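Local coordinates for insecticidal crystal protein Cry35Ab1 (Bacillus thuringiensis, PDB 4JP0) that forms one half of a binary insecticidal toxin that acts with its partner Cry34Ab1 on corn rootworm larvae, probably at the midgut epithelium, at residues A[250-259]-A[281-290]; A[308-319]-A[333-344]. One frame throughout, in Å; residues are numbered along the deposited sequence.

Interaction 1 of 2, residues A[250-259]-A[281-290]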
loop_
_atom_site.group_PDB
_atom_site.type_symbol
_atom_site.label_atom_id
_atom_site.label_comp_id
_atom_site.label_asym_id
_atom_site.label_seq_id
_atom_site.Cartn_x
_atom_site.Cartn_y
_atom_site.Cartn_z
ATOM N N GLN A 250 1.799 -8.935 -3.420
ATOM C CA GLN A 250 2.420 -9.866 -2.464
ATOM C C GLN A 250 3.781 -9.360 -2.028
ATOM O O GLN A 250 4.373 -8.492 -2.686
ATOM C CB GLN A 250 2.591 -11.260 -3.083
ATOM C CG GLN A 250 3.533 -11.306 -4.280
ATOM C CD GLN A 250 3.457 -12.626 -5.047
ATOM O OE1 GLN A 250 2.368 -13.127 -5.310
ATOM N NE2 GLN A 250 4.615 -13.180 -5.413
ATOM N N ILE A 251 4.285 -9.918 -0.925
ATOM C CA ILE A 251 5.612 -9.584 -0.466
ATOM C C ILE A 251 6.486 -10.748 -0.852
ATOM O O ILE A 251 6.177 -11.890 -0.526
ATOM C CB ILE A 251 5.678 -9.380 1.031
ATOM C CG1 ILE A 251 4.684 -8.298 1.496
ATOM C CG2 ILE A 251 7.069 -8.936 1.372
ATOM C CD1 ILE A 251 4.840 -7.002 0.784
ATOM N N ASN A 252 7.555 -10.460 -1.580
ATOM C CA ASN A 252 8.483 -11.517 -2.008
ATOM C C ASN A 252 9.613 -11.743 -1.013
ATOM O O ASN A 252 9.729 -11.033 -0.004
ATOM C CB ASN A 252 9.037 -11.209 -3.392
ATOM C CG ASN A 252 8.081 -11.583 -4.476
ATOM O OD1 ASN A 252 6.983 -12.078 -4.202
ATOM N ND2 ASN A 252 8.483 -11.358 -5.731
ATOM N N ILE A 253 10.470 -12.723 -1.305
ATOM C CA ILE A 253 11.497 -13.138 -0.341
ATOM C C ILE A 253 12.477 -12.008 0.057
ATOM O O ILE A 253 13.147 -12.028 1.108
ATOM C CB ILE A 253 12.209 -14.410 -0.919
ATOM C CG1 ILE A 253 13.116 -15.074 0.113
ATOM C CG2 ILE A 253 12.974 -14.075 -2.198
ATOM C CD1 ILE A 253 13.516 -16.487 -0.264
ATOM N N ASP A 254 12.537 -11.073 -0.861
ATOM C CA ASP A 254 13.220 -9.801 -0.919
ATOM C C ASP A 254 12.618 -8.802 0.113
ATOM O O ASP A 254 13.198 -7.750 0.438
ATOM C CB ASP A 254 12.791 -9.321 -2.360
ATOM C CG ASP A 254 13.470 -8.040 -2.825
ATOM O OD1 ASP A 254 13.325 -6.973 -2.164
ATOM O OD2 ASP A 254 14.132 -7.983 -3.874
ATOM N N SER A 255 11.441 -9.136 0.627
ATOM C CA SER A 255 10.623 -8.164 1.386
ATOM C C SER A 255 10.156 -7.020 0.479
ATOM O O SER A 255 9.592 -6.017 0.945
ATOM C CB SER A 255 11.326 -7.606 2.623
ATOM O OG SER A 255 11.316 -8.554 3.679
ATOM N N GLY A 256 10.377 -7.157 -0.822
ATOM C CA GLY A 256 9.874 -6.137 -1.728
ATOM C C GLY A 256 8.497 -6.549 -2.219
ATOM O O GLY A 256 8.112 -7.703 -2.104
ATOM N N MET A 257 7.755 -5.614 -2.784
ATOM C CA MET A 257 6.416 -5.955 -3.220
ATOM C C MET A 257 6.398 -6.356 -4.698
ATOM O O MET A 257 7.209 -5.884 -5.489
ATOM C CB MET A 257 5.429 -4.806 -2.966
ATOM C CG MET A 257 5.911 -3.457 -3.455
ATOM S SD MET A 257 4.753 -2.123 -3.001
ATOM C CE MET A 257 5.431 -0.837 -3.996
ATOM N N LYS A 258 5.443 -7.214 -5.039
ATOM C CA LYS A 258 5.261 -7.735 -6.384
ATOM C C LYS A 258 3.765 -7.711 -6.664
ATOM O O LYS A 258 2.979 -8.176 -5.868
ATOM C CB LYS A 258 5.871 -9.154 -6.463
ATOM C CG LYS A 258 5.296 -10.116 -7.511
ATOM C CD LYS A 258 5.526 -9.701 -8.912
ATOM C CE LYS A 258 5.241 -10.894 -9.869
ATOM N NZ LYS A 258 3.773 -11.036 -10.221
ATOM N N PHE A 259 3.359 -7.134 -7.786
ATOM C CA PHE A 259 1.928 -6.980 -8.059
ATOM C C PHE A 259 1.297 -8.154 -8.798
ATOM O O PHE A 259 1.857 -8.663 -9.765
ATOM C CB PHE A 259 1.653 -5.616 -8.733
ATOM C CG PHE A 259 1.900 -4.448 -7.812
ATOM C CD1 PHE A 259 3.176 -3.946 -7.638
ATOM C CD2 PHE A 259 0.849 -3.888 -7.075
ATOM C CE1 PHE A 259 3.407 -2.903 -6.733
ATOM C CE2 PHE A 259 1.056 -2.854 -6.199
ATOM C CZ PHE A 259 2.346 -2.354 -6.020
ATOM N N ILE A 281 8.291 1.027 0.648
ATOM C CA ILE A 281 8.481 -0.385 0.385
ATOM C C ILE A 281 9.099 -0.491 -0.999
ATOM O O ILE A 281 8.609 0.109 -1.945
ATOM C CB ILE A 281 7.127 -1.079 0.383
ATOM C CG1 ILE A 281 6.542 -1.125 1.797
ATOM C CG2 ILE A 281 7.253 -2.486 -0.151
ATOM C CD1 ILE A 281 5.102 -1.512 1.787
ATOM N N GLU A 282 10.195 -1.226 -1.103
ATOM C CA GLU A 282 10.879 -1.387 -2.369
ATOM C C GLU A 282 10.128 -2.346 -3.284
ATOM O O GLU A 282 9.392 -3.215 -2.823
ATOM C CB GLU A 282 12.295 -1.932 -2.105
ATOM C CG GLU A 282 13.208 -0.897 -1.462
ATOM C CD GLU A 282 14.629 -1.379 -1.238
ATOM O OE1 GLU A 282 14.906 -2.602 -1.397
ATOM O OE2 GLU A 282 15.481 -0.513 -0.897
ATOM N N TYR A 283 10.293 -2.153 -4.584
ATOM C CA TYR A 283 9.848 -3.131 -5.550
ATOM C C TYR A 283 10.766 -4.332 -5.387
ATOM O O TYR A 283 11.988 -4.185 -5.174
ATOM C CB TYR A 283 9.987 -2.587 -6.968
ATOM C CG TYR A 283 9.105 -1.384 -7.259
ATOM C CD1 TYR A 283 9.649 -0.139 -7.519
ATOM C CD2 TYR A 283 7.736 -1.500 -7.290
ATOM C CE1 TYR A 283 8.835 0.960 -7.806
ATOM C CE2 TYR A 283 6.925 -0.401 -7.567
ATOM C CZ TYR A 283 7.488 0.811 -7.808
ATOM O OH TYR A 283 6.698 1.890 -8.071
ATOM N N SER A 284 10.188 -5.522 -5.472
ATOM C CA SER A 284 10.964 -6.745 -5.341
ATOM C C SER A 284 11.899 -6.937 -6.516
ATOM O O SER A 284 11.616 -6.478 -7.622
ATOM C CB SER A 284 10.047 -7.954 -5.219
ATOM O OG SER A 284 10.796 -9.157 -5.223
ATOM N N HIS A 285 13.013 -7.623 -6.262
ATOM C CA HIS A 285 13.980 -7.955 -7.313
ATOM C C HIS A 285 14.025 -9.472 -7.484
ATOM O O HIS A 285 14.869 -10.020 -8.203
ATOM C CB HIS A 285 15.367 -7.434 -6.928
ATOM C CG HIS A 285 15.524 -5.953 -7.076
ATOM N ND1 HIS A 285 14.647 -5.047 -6.517
ATOM C CD2 HIS A 285 16.471 -5.218 -7.708
ATOM C CE1 HIS A 285 15.037 -3.818 -6.809
ATOM N NE2 HIS A 285 16.141 -3.893 -7.531
ATOM N N GLU A 286 13.114 -10.150 -6.804
ATOM C CA GLU A 286 13.031 -11.590 -6.813
ATOM C C GLU A 286 11.721 -12.044 -7.397
ATOM O O GLU A 286 10.795 -11.256 -7.598
ATOM C CB GLU A 286 13.146 -12.146 -5.390
ATOM C CG GLU A 286 14.391 -11.729 -4.619
ATOM C CD GLU A 286 15.671 -12.464 -5.027
ATOM O OE1 GLU A 286 15.638 -13.462 -5.804
ATOM O OE2 GLU A 286 16.736 -12.031 -4.543
ATOM N N THR A 287 11.636 -13.340 -7.655
ATOM C CA THR A 287 10.427 -13.897 -8.200
ATOM C C THR A 287 9.718 -14.789 -7.184
ATOM O O THR A 287 8.544 -15.131 -7.354
ATOM C CB THR A 287 10.748 -14.657 -9.496
ATOM O OG1 THR A 287 9.532 -15.055 -10.133
ATOM C CG2 THR A 287 11.434 -15.963 -9.201
ATOM N N LYS A 288 10.409 -15.147 -6.107
ATOM C CA LYS A 288 9.808 -16.032 -5.109
ATOM C C LYS A 288 8.999 -15.274 -4.048
ATOM O O LYS A 288 9.514 -14.363 -3.446
ATOM C CB LYS A 288 10.885 -16.873 -4.413
ATOM C CG LYS A 288 10.330 -17.931 -3.479
ATOM C CD LYS A 288 11.443 -18.816 -2.922
ATOM C CE LYS A 288 10.893 -20.080 -2.220
ATOM N NZ LYS A 288 10.176 -19.820 -0.921
ATOM N N ILE A 289 7.745 -15.677 -3.838
ATOM C CA ILE A 289 6.886 -15.118 -2.808
ATOM C C ILE A 289 7.432 -15.455 -1.439
ATOM O O ILE A 289 7.972 -16.527 -1.257
ATOM C CB ILE A 289 5.461 -15.696 -2.940
ATOM C CG1 ILE A 289 4.488 -14.954 -2.022
ATOM C CG2 ILE A 289 5.443 -17.167 -2.600
ATOM C CD1 ILE A 289 3.011 -15.166 -2.366
ATOM N N MET A 290 7.295 -14.557 -0.464
ATOM C CA MET A 290 7.808 -14.898 0.865
ATOM C C MET A 290 7.012 -16.009 1.531
ATOM O O MET A 290 5.778 -15.942 1.635
ATOM C CB MET A 290 7.809 -13.706 1.814
ATOM C CG MET A 290 8.463 -14.073 3.150
ATOM S SD MET A 290 8.253 -12.761 4.301
ATOM C CE MET A 290 9.303 -11.501 3.556
HETATM O O HOH W 1 7.207 -12.786 -8.235
HETATM O O HOH W 2 10.572 -2.780 1.189
#
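Asp-254 OD2 takes the backbone N-H of His-285 at 2.7 Å, the donor standing well above the carboxylate plane. CG of Asp-254 lies opposite its backbone N (chi1 -174°), which carries the carboxylate from the type I beta turn Asn-252 to Ser-255, at the tip of hairpin 249-251/257-259, across to the loop 281-290. Beside it, Ser-284 OG closes an ST turn by accepting the N-H of Glu-286. The Asn-252 amide reaches into the same loop: ND2 donates to Glu-286 O at 3.0 Å, a bent bond from above the carbonyl plane, and a water joins ND2 to Thr-287 O. Backbone bonds fix both flanks of the turn, Ile-253 N to Lys-288 O and Met-290 N to Ile-251 O on one, Met-257 N to Glu-282 O and Ser-284 N to Met-257 O on the other. At Gly-256 the backbones come close, CA 3.2 Å from Glu-282 O and 3.8 Å from Ser-284 CA. The extended Met-257 crosses Ile-281 roughly at right angles (CG to CG2 3.7 Å) and ends with CE near Tyr-283 CE2. Helix 272-279 packs on Phe-259 and Tyr-283, helix 240-247 on Gln-250 and Ile-289, and strand 327-346 touches Ser-255 and Met-290.

Interaction 2 of 2, residues A[308-319]-A[333-344]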
loop_
_atom_site.group_PDB
_atom_site.type_symbol
_atom_site.label_atom_id
_atom_site.label_comp_id
_atom_site.label_asym_id
_atom_site.label_seq_id
_atom_site.Cartn_x
_atom_site.Cartn_y
_atom_site.Cartn_z
ATOM N N ASN A 308 25.478 -16.461 26.406
ATOM C CA ASN A 308 24.130 -16.627 25.881
ATOM C C ASN A 308 23.971 -15.670 24.705
ATOM O O ASN A 308 24.527 -14.569 24.718
ATOM C CB ASN A 308 23.076 -16.343 26.972
ATOM C CG ASN A 308 23.312 -17.178 28.277
ATOM O OD1 ASN A 308 23.265 -16.642 29.402
ATOM N ND2 ASN A 308 23.577 -18.475 28.122
ATOM N N SER A 309 23.209 -16.080 23.689
ATOM C CA SER A 309 22.991 -15.230 22.518
ATOM C C SER A 309 21.531 -15.292 22.145
ATOM O O SER A 309 20.845 -16.258 22.472
ATOM C CB SER A 309 23.822 -15.749 21.346
ATOM O OG SER A 309 23.710 -14.920 20.191
ATOM N N ILE A 310 21.054 -14.245 21.498
ATOM C CA ILE A 310 19.718 -14.238 20.965
ATOM C C ILE A 310 19.750 -13.317 19.762
ATOM O O ILE A 310 20.566 -12.403 19.689
ATOM C CB ILE A 310 18.695 -13.753 22.013
ATOM C CG1 ILE A 310 17.257 -13.989 21.510
ATOM C CG2 ILE A 310 18.921 -12.306 22.327
ATOM C CD1 ILE A 310 16.188 -13.909 22.570
ATOM N N GLY A 311 18.839 -13.535 18.824
ATOM C CA GLY A 311 18.791 -12.716 17.639
ATOM C C GLY A 311 17.463 -12.012 17.450
ATOM O O GLY A 311 16.425 -12.467 17.948
ATOM N N PHE A 312 17.515 -10.880 16.758
ATOM C CA PHE A 312 16.304 -10.143 16.421
ATOM C C PHE A 312 16.178 -9.901 14.932
ATOM O O PHE A 312 17.179 -9.830 14.216
ATOM C CB PHE A 312 16.300 -8.806 17.139
ATOM C CG PHE A 312 16.243 -8.934 18.639
ATOM C CD1 PHE A 312 17.406 -8.952 19.397
ATOM C CD2 PHE A 312 15.029 -9.038 19.285
ATOM C CE1 PHE A 312 17.364 -9.084 20.760
ATOM C CE2 PHE A 312 14.977 -9.147 20.656
ATOM C CZ PHE A 312 16.149 -9.165 21.396
ATOM N N LEU A 313 14.932 -9.766 14.498
ATOM C CA LEU A 313 14.569 -9.436 13.118
ATOM C C LEU A 313 13.671 -8.221 13.127
ATOM O O LEU A 313 12.898 -8.025 14.071
ATOM C CB LEU A 313 13.781 -10.591 12.510
ATOM C CG LEU A 313 14.622 -11.845 12.266
ATOM C CD1 LEU A 313 13.741 -13.058 12.125
ATOM C CD2 LEU A 313 15.455 -11.596 10.984
ATOM N N THR A 314 13.755 -7.423 12.057
ATOM C CA THR A 314 12.840 -6.314 11.875
ATOM C C THR A 314 11.600 -6.915 11.285
ATOM O O THR A 314 11.671 -7.609 10.264
ATOM C CB THR A 314 13.405 -5.268 10.907
ATOM O OG1 THR A 314 14.468 -4.573 11.551
ATOM C CG2 THR A 314 12.359 -4.159 10.638
ATOM N N ILE A 315 10.480 -6.688 11.960
ATOM C CA ILE A 315 9.187 -7.125 11.481
ATOM C C ILE A 315 8.540 -5.980 10.741
ATOM O O ILE A 315 8.657 -4.837 11.162
ATOM C CB ILE A 315 8.269 -7.513 12.642
ATOM C CG1 ILE A 315 8.922 -8.557 13.558
ATOM C CG2 ILE A 315 6.945 -8.087 12.068
ATOM C CD1 ILE A 315 9.173 -9.917 12.855
ATOM N N THR A 316 7.871 -6.280 9.625
ATOM C CA THR A 316 7.067 -5.251 8.943
ATOM C C THR A 316 5.621 -5.697 8.977
ATOM O O THR A 316 5.298 -6.829 8.581
ATOM C CB THR A 316 7.532 -5.083 7.508
ATOM O OG1 THR A 316 8.856 -4.557 7.523
ATOM C CG2 THR A 316 6.720 -3.985 6.773
ATOM N N SER A 317 4.726 -4.823 9.428
ATOM C CA SER A 317 3.314 -5.160 9.484
ATOM C C SER A 317 2.526 -4.207 8.564
ATOM O O SER A 317 2.493 -3.016 8.790
ATOM C CB SER A 317 2.788 -5.013 10.922
ATOM O OG SER A 317 1.431 -5.429 11.003
ATOM N N LEU A 318 1.913 -4.761 7.530
ATOM C CA LEU A 318 1.082 -3.985 6.609
ATOM C C LEU A 318 -0.353 -4.203 7.075
ATOM O O LEU A 318 -0.787 -5.346 7.228
ATOM C CB LEU A 318 1.297 -4.525 5.208
ATOM C CG LEU A 318 2.548 -3.923 4.565
ATOM C CD1 LEU A 318 2.813 -4.478 3.148
ATOM C CD2 LEU A 318 2.378 -2.440 4.507
ATOM N N GLU A 319 -1.093 -3.130 7.337
ATOM C CA GLU A 319 -2.435 -3.278 7.911
ATOM C C GLU A 319 -3.381 -2.313 7.204
ATOM O O GLU A 319 -3.082 -1.152 7.056
ATOM C CB GLU A 319 -2.405 -2.971 9.420
ATOM C CG GLU A 319 -1.446 -3.871 10.216
ATOM C CD GLU A 319 -1.206 -3.406 11.663
ATOM O OE1 GLU A 319 -1.968 -2.590 12.194
ATOM O OE2 GLU A 319 -0.236 -3.862 12.303
ATOM N N ILE A 333 -0.761 -8.361 7.641
ATOM C CA ILE A 333 0.231 -9.396 7.372
ATOM C C ILE A 333 1.515 -8.908 7.972
ATOM O O ILE A 333 1.834 -7.715 7.862
ATOM C CB ILE A 333 0.388 -9.698 5.854
ATOM C CG1 ILE A 333 1.612 -10.592 5.611
ATOM C CG2 ILE A 333 0.553 -8.427 5.090
ATOM C CD1 ILE A 333 1.695 -11.191 4.172
ATOM N N GLN A 334 2.203 -9.807 8.679
ATOM C CA GLN A 334 3.510 -9.499 9.220
ATOM C C GLN A 334 4.564 -10.355 8.521
ATOM O O GLN A 334 4.327 -11.526 8.223
ATOM C CB GLN A 334 3.576 -9.756 10.721
ATOM C CG GLN A 334 2.815 -8.744 11.533
ATOM C CD GLN A 334 1.356 -9.084 11.582
ATOM O OE1 GLN A 334 1.000 -10.257 11.788
ATOM N NE2 GLN A 334 0.498 -8.077 11.401
ATOM N N THR A 335 5.699 -9.745 8.214
ATOM C CA THR A 335 6.809 -10.464 7.582
ATOM C C THR A 335 8.094 -10.066 8.287
ATOM O O THR A 335 8.141 -9.006 8.916
ATOM C CB THR A 335 6.920 -10.120 6.078
ATOM O OG1 THR A 335 7.189 -8.729 5.899
ATOM C CG2 THR A 335 5.575 -10.341 5.338
ATOM N N SER A 336 9.128 -10.907 8.196
ATOM C CA SER A 336 10.427 -10.549 8.748
ATOM C C SER A 336 11.467 -10.721 7.650
ATOM O O SER A 336 11.342 -11.591 6.805
ATOM C CB SER A 336 10.771 -11.397 9.974
ATOM O OG SER A 336 10.807 -12.768 9.627
ATOM N N ASP A 337 12.491 -9.889 7.696
ATOM C CA ASP A 337 13.506 -9.725 6.659
ATOM C C ASP A 337 14.850 -10.228 7.182
ATOM O O ASP A 337 15.477 -9.609 8.053
ATOM C CB ASP A 337 13.578 -8.229 6.364
ATOM C CG ASP A 337 14.590 -7.869 5.303
ATOM O OD1 ASP A 337 15.394 -8.753 4.903
ATOM O OD2 ASP A 337 14.657 -6.697 4.840
ATOM N N ASN A 338 15.285 -11.363 6.646
ATOM C CA ASN A 338 16.498 -11.996 7.143
ATOM C C ASN A 338 17.712 -11.107 6.982
ATOM O O ASN A 338 18.710 -11.294 7.680
ATOM C CB ASN A 338 16.701 -13.381 6.546
ATOM C CG ASN A 338 17.114 -13.331 5.115
ATOM O OD1 ASN A 338 16.490 -12.641 4.298
ATOM N ND2 ASN A 338 18.180 -14.067 4.784
ATOM N N ASP A 339 17.627 -10.101 6.109
ATOM C CA ASP A 339 18.760 -9.191 5.968
ATOM C C ASP A 339 18.864 -8.235 7.164
ATOM O O ASP A 339 19.838 -7.479 7.307
ATOM C CB ASP A 339 18.689 -8.424 4.643
ATOM C CG ASP A 339 19.227 -9.247 3.480
ATOM O OD1 ASP A 339 20.020 -10.190 3.726
ATOM O OD2 ASP A 339 18.929 -9.036 2.294
ATOM N N THR A 340 17.869 -8.270 8.039
ATOM C CA THR A 340 17.934 -7.398 9.208
ATOM C C THR A 340 18.333 -8.143 10.462
ATOM O O THR A 340 18.318 -7.575 11.552
ATOM C CB THR A 340 16.594 -6.710 9.493
ATOM O OG1 THR A 340 15.598 -7.696 9.807
ATOM C CG2 THR A 340 16.083 -5.998 8.247
ATOM N N TYR A 341 18.696 -9.407 10.316
ATOM C CA TYR A 341 18.986 -10.245 11.472
ATOM C C TYR A 341 20.180 -9.697 12.234
ATOM O O TYR A 341 21.243 -9.427 11.649
ATOM C CB TYR A 341 19.236 -11.698 11.004
ATOM C CG TYR A 341 19.429 -12.693 12.120
ATOM C CD1 TYR A 341 18.396 -12.985 13.009
ATOM C CD2 TYR A 341 20.628 -13.357 12.270
ATOM C CE1 TYR A 341 18.566 -13.913 14.035
ATOM C CE2 TYR A 341 20.807 -14.294 13.300
ATOM C CZ TYR A 341 19.785 -14.560 14.172
ATOM O OH TYR A 341 19.992 -15.476 15.184
ATOM N N ASN A 342 20.023 -9.537 13.544
ATOM C CA ASN A 342 21.149 -9.107 14.352
ATOM C C ASN A 342 21.184 -9.945 15.578
ATOM O O ASN A 342 20.133 -10.250 16.128
ATOM C CB ASN A 342 20.969 -7.658 14.789
ATOM C CG ASN A 342 21.396 -6.697 13.733
ATOM O OD1 ASN A 342 22.577 -6.298 13.695
ATOM N ND2 ASN A 342 20.457 -6.316 12.845
ATOM N N VAL A 343 22.373 -10.334 16.024
ATOM C CA VAL A 343 22.440 -11.076 17.279
ATOM C C VAL A 343 23.048 -10.233 18.401
ATOM O O VAL A 343 23.814 -9.272 18.160
ATOM C CB VAL A 343 23.260 -12.373 17.132
ATOM C CG1 VAL A 343 22.528 -13.357 16.244
ATOM C CG2 VAL A 343 24.644 -12.059 16.557
ATOM N N THR A 344 22.724 -10.577 19.639
ATOM C CA THR A 344 23.349 -9.873 20.743
ATOM C C THR A 344 23.623 -10.895 21.815
ATOM O O THR A 344 22.979 -11.938 21.887
ATOM C CB THR A 344 22.509 -8.643 21.209
ATOM O OG1 THR A 344 23.238 -7.889 22.189
ATOM C CG2 THR A 344 21.216 -9.063 21.937
#
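Ser-317 OG receives Gln-334 NE2 at 2.8 Å in an almost straight bond (178°) lying in the amide plane, and donates its own hydrogen bond to Glu-319 OE2, whose other oxygen, OE1, is hydrogen-bonded to Tyr-321 OH, so the two strands are tied by side chains as well as backbone. A bend at chi2 (82°) folds the Gln-334 amide over to that hydroxyl. This half of the antiparallel hairpin is regular: Thr-316 with Thr-335 and Leu-318 with Ile-333 are hydrogen-bonded pairs, and Ile-315 CD1 rests on Ser-336 CB at 3.6 Å. Ladder pairing resumes at Phe-312 with Asn-342 and Ile-310 with Thr-344, where Thr-344 CG2 meets the edge of the Phe-312 ring at CE1 (4.0 Å) and Tyr-341 CE1 approaches Gly-311 CA. Between these two close-fitting runs the second strand loops outward. Asp-339 lies at the exposed tip and makes no contact with 308-319, its N-H held in an Asx turn by Asp-337 OD1. Thr-340 bridges the gap: OG1 accepts Thr-314 N at 2.9 Å and donates to Asp-337 O at 2.6 Å, replacing a backbone carbonyl in the ladder. Leu-313 CD2 packs against the same excursion, 3.5 Å from Asp-337 O and against Tyr-341 CB. Strand 202-221 pairs with the other edge of 307-323, Trp-233 of strand 225-234 covers Leu-313 and Ser-336, and Ile-243 of helix 240-247 packs against Leu-318 and Ile-333.

Along the chain the two follow one another, 250-290 coming first and 308-344 second, and both fall within the Insecticidal Crystal Toxin, P42 family region, with centres about 16 Å apart. Strand 292-301 runs between them in sequence, yet they touch in space: Met-290 SD packs on Thr-335 CB at 3.5 Å, Ser-255 OG lies against Asp-337 CB, and Ile-281 CD1 reaches Leu-318 CD2. The turn and loop of 250-259 and 281-290 thus sit against the hairpin 307-323/327-346, whose second strand is an outermost strand of a four-stranded antiparallel sheet. Helix 240-247 is shared, touching interaction 1 through Ile-244 and interaction 2 through Ile-243.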